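Local structure of 361aa long hypothetical D-aminopeptidase (Pyrococcus horikoshii, 2DRH) at residues A[49-53]-A[170-175]; A[93-97]-A[111-115]. The protein is of unproven function but probably acts as an aminopeptidase of the S58 (DmpA-like) type. One frame throughout, in Å; residues are numbered along the deposited sequence.

Contact 1 of 2, residues A[49-53]-A[170-175]; sequences RTGVT and VGAGTG
Residues 170-175, a loop that makes a tight 3-10 bend at Ala172 and Gly173, run along one face of the strand at 49-53, with Gly51 CA and Gly171 CA only 4.4 Å apart. The one hydrogen bond between the two segments ties Ala172 N to Thr53 OG1, at 2.8 Å and nearly straight (172° at the hydrogen). Thr53 CG2 lies anti to the backbone N and OG1 anti to the carbonyl carbon (chi1 -65°), which sets the hydroxyl against the start of the bend; His31 ND1 is its second partner. At the other end Thr174 comes down on the Thr50 peptide, its CB and OG1 each 3.2 Å from Thr50 O and CG2 beside the same peptide. That approach is a contact only: the hydroxyl gives its proton to Gly171 O over 2.7 Å. Thr174 N meets that same carbonyl from the same face, so two donors grip one oxygen. Glycines make the closeness possible. A CB on Gly51 would collide with Gly171 O, one on Gly171 with Thr53 OG1, and one on Gly175 with Arg49 O, which instead receives a CA-H...O contact from Gly175 CA at 3.1 Å. Arg49 sends its guanidinium away, to Asp334 O and Gly37 O. Strand 48-56 is an inner strand of a mixed sheet, between 28-36 and 96-100; the loop lies across all three, Thr174 touching Thr33 and Ala172 touching Leu98.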
# COMPACT_ATOMS: atom_id res chain seq x y z
N ARG A 49 21.71 9.26 27.64
CA ARG A 49 20.61 8.46 28.17
C ARG A 49 19.99 7.73 26.97
O ARG A 49 18.92 8.10 26.50
CB ARG A 49 19.57 9.37 28.83
CG ARG A 49 20.11 10.29 29.93
CD ARG A 49 20.31 9.57 31.26
NE ARG A 49 20.60 10.50 32.36
CZ ARG A 49 21.78 11.08 32.57
NH1 ARG A 49 22.80 10.84 31.76
NH2 ARG A 49 21.94 11.92 33.58
N THR A 50 20.69 6.72 26.48
CA THR A 50 20.20 5.97 25.33
C THR A 50 20.58 4.50 25.47
O THR A 50 20.95 4.05 26.55
CB THR A 50 20.79 6.57 24.01
OG1 THR A 50 20.13 5.98 22.88
CG2 THR A 50 22.28 6.31 23.91
N GLY A 51 20.47 3.74 24.38
CA GLY A 51 20.80 2.33 24.47
C GLY A 51 20.35 1.52 23.27
O GLY A 51 19.94 2.08 22.25
N VAL A 52 20.41 0.20 23.40
CA VAL A 52 20.04 -0.71 22.34
C VAL A 52 19.29 -1.92 22.91
O VAL A 52 19.64 -2.42 23.98
CB VAL A 52 21.29 -1.23 21.59
CG1 VAL A 52 20.90 -2.27 20.55
CG2 VAL A 52 22.02 -0.07 20.93
N THR A 53 18.27 -2.36 22.20
CA THR A 53 17.49 -3.52 22.61
C THR A 53 17.40 -4.47 21.42
O THR A 53 17.06 -4.06 20.31
CB THR A 53 16.07 -3.13 23.05
OG1 THR A 53 16.13 -2.30 24.22
CG2 THR A 53 15.24 -4.37 23.35
N VAL A 170 15.54 1.03 30.12
CA VAL A 170 16.70 0.19 29.87
C VAL A 170 16.83 -0.03 28.37
O VAL A 170 15.85 0.12 27.64
CB VAL A 170 16.55 -1.18 30.59
CG1 VAL A 170 16.54 -0.97 32.12
CG2 VAL A 170 15.25 -1.86 30.16
N GLY A 171 18.03 -0.37 27.91
CA GLY A 171 18.22 -0.59 26.49
C GLY A 171 17.76 0.60 25.66
O GLY A 171 18.10 1.74 25.96
N ALA A 172 16.99 0.33 24.61
CA ALA A 172 16.49 1.40 23.76
C ALA A 172 15.53 2.32 24.51
O ALA A 172 15.32 3.46 24.12
CB ALA A 172 15.82 0.81 22.52
N GLY A 173 14.95 1.82 25.59
CA GLY A 173 14.01 2.64 26.35
C GLY A 173 14.66 3.62 27.31
O GLY A 173 14.01 4.55 27.80
N THR A 174 15.95 3.43 27.56
CA THR A 174 16.70 4.26 28.49
C THR A 174 16.30 5.74 28.60
O THR A 174 15.92 6.19 29.68
CB THR A 174 18.22 4.17 28.19
OG1 THR A 174 18.65 2.81 28.35
CG2 THR A 174 19.01 5.06 29.15
N GLY A 175 16.35 6.50 27.50
CA GLY A 175 16.00 7.91 27.59
C GLY A 175 14.69 8.36 26.96
O GLY A 175 14.56 9.53 26.61

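Contact 2 of 2, residues A[93-97]-A[111-115]; sequences ETPII and LLDYI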
# COMPACT_ATOMS: atom_id res chain seq x y z
N GLU A 93 14.95 -12.04 8.76
CA GLU A 93 16.14 -12.89 8.72
C GLU A 93 17.30 -12.39 9.56
O GLU A 93 18.45 -12.77 9.35
CB GLU A 93 16.62 -13.02 7.27
CG GLU A 93 16.77 -11.68 6.54
CD GLU A 93 17.24 -11.84 5.11
OE1 GLU A 93 16.70 -12.71 4.38
OE2 GLU A 93 18.13 -11.07 4.69
N THR A 94 16.98 -11.54 10.53
CA THR A 94 17.99 -10.98 11.40
C THR A 94 17.35 -10.68 12.73
O THR A 94 16.12 -10.61 12.83
CB THR A 94 18.52 -9.64 10.85
OG1 THR A 94 17.48 -8.65 10.92
CG2 THR A 94 18.98 -9.79 9.38
N PRO A 95 18.16 -10.53 13.79
CA PRO A 95 17.52 -10.21 15.06
C PRO A 95 16.97 -8.79 14.88
O PRO A 95 17.44 -8.04 14.02
CB PRO A 95 18.67 -10.29 16.07
CG PRO A 95 19.89 -10.09 15.26
CD PRO A 95 19.59 -10.83 13.97
N ILE A 96 15.98 -8.43 15.68
CA ILE A 96 15.35 -7.12 15.59
C ILE A 96 16.02 -6.16 16.56
O ILE A 96 16.11 -6.43 17.75
CB ILE A 96 13.86 -7.22 15.92
CG1 ILE A 96 13.24 -8.36 15.11
CG2 ILE A 96 13.16 -5.89 15.60
CD1 ILE A 96 11.80 -8.66 15.45
N ILE A 97 16.47 -5.03 16.03
CA ILE A 97 17.18 -4.05 16.82
C ILE A 97 16.44 -2.73 16.95
O ILE A 97 15.88 -2.21 15.98
CB ILE A 97 18.58 -3.76 16.21
CG1 ILE A 97 19.36 -5.07 16.04
CG2 ILE A 97 19.37 -2.79 17.09
CD1 ILE A 97 19.73 -5.74 17.36
N LEU A 111 24.84 -4.69 13.74
CA LEU A 111 24.03 -5.84 13.38
C LEU A 111 24.75 -6.64 12.30
O LEU A 111 24.84 -7.88 12.37
CB LEU A 111 22.66 -5.37 12.88
CG LEU A 111 21.68 -6.45 12.41
CD1 LEU A 111 21.55 -7.53 13.49
CD2 LEU A 111 20.34 -5.81 12.12
N LEU A 112 25.26 -5.95 11.29
CA LEU A 112 25.98 -6.63 10.22
C LEU A 112 27.22 -7.31 10.78
O LEU A 112 27.62 -8.38 10.30
CB LEU A 112 26.38 -5.65 9.11
CG LEU A 112 25.26 -5.15 8.20
CD1 LEU A 112 25.84 -4.19 7.18
CD2 LEU A 112 24.59 -6.33 7.50
N ASP A 113 27.84 -6.70 11.79
CA ASP A 113 29.02 -7.31 12.40
C ASP A 113 28.66 -8.71 12.88
O ASP A 113 29.37 -9.68 12.61
CB ASP A 113 29.52 -6.49 13.60
CG ASP A 113 30.23 -5.21 13.20
OD1 ASP A 113 30.67 -5.09 12.04
OD2 ASP A 113 30.37 -4.33 14.08
N TYR A 114 27.54 -8.80 13.59
CA TYR A 114 27.06 -10.06 14.13
C TYR A 114 26.71 -11.04 13.01
O TYR A 114 27.20 -12.16 12.97
CB TYR A 114 25.83 -9.83 15.02
CG TYR A 114 25.20 -11.10 15.56
CD1 TYR A 114 25.82 -11.84 16.58
CD2 TYR A 114 24.00 -11.58 15.04
CE1 TYR A 114 25.26 -13.02 17.06
CE2 TYR A 114 23.43 -12.77 15.51
CZ TYR A 114 24.06 -13.48 16.52
OH TYR A 114 23.49 -14.64 16.98
N ILE A 115 25.85 -10.59 12.09
CA ILE A 115 25.39 -11.41 10.98
C ILE A 115 26.48 -11.98 10.08
O ILE A 115 26.44 -13.17 9.73
CB ILE A 115 24.39 -10.62 10.10
CG1 ILE A 115 23.13 -10.32 10.92
CG2 ILE A 115 24.04 -11.41 8.84
CD1 ILE A 115 22.18 -9.33 10.25
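The chain at 93-97, entering strand 96-100, faces one side of helix 104-118 from a distance that side chains must bridge: Ile97 CA and Leu111 CA are 7.9 Å apart, Thr94 CA and Ile115 CA 7.4 Å. Leu111 fills the middle of the gap. Its CG stands anti to the backbone N (chi1 178°), carrying the fork out toward the strand, where CD1 lies 3.5 Å from Pro95 CG and CD2 4.1 Å from Ile97 CG1. In both pairs the side chains pass alongside each other in opposite senses. The contact packs the helix of a beta-alpha-beta unit on its first strand: helix 104-118 connects strand 96-100 to its parallel neighbour 132-136. With an alanine at Leu111 both methyl branches go, which is likely to open a gap between the helix and the strand and to leave Pro95 CG and Ile97 CG1 without their partner on 111-115. One turn further along the helix, Ile115 puts CD1 against Thr94 CG2 at 3.3 Å, a tight carbon pair. The hydroxyl of Thr94 lies at the border of this seam, near Leu111 CD2, and takes a hydrogen bond from Leu132 N, on the parallel strand. Tyr114 adds a looser contact, its CD2 4.4 Å from Pro95 CG. Ile158 of helix 151-160 touches Pro95, Ile97 and Tyr114, while Asp113 points elsewhere and forms salt bridges with Arg151 and with Arg147 of a second subunit.

How the contacts relate
Both contacts are buried and share one mixed sheet, in which strands 48-56 and 96-100 are neighbours; their centres lie about 18 Å apart. They meet directly where Val52 CG1 packs on Ile97 CG2 at 3.8 Å. Contact 1 lays a loop against the sheet at backbone distance, relying on glycines, hydroxyls and carbonyls, and no other subunit touches it. Contact 2 sets a helix against the sheet, farther from the centre of the chain, and is joined by carbon packing, mostly aliphatic, with one tyrosine ring at its side and no polar bond between the two segments; the outward side of its helix reaches a second subunit. In sequence, contact 2 falls between the two segments of contact 1.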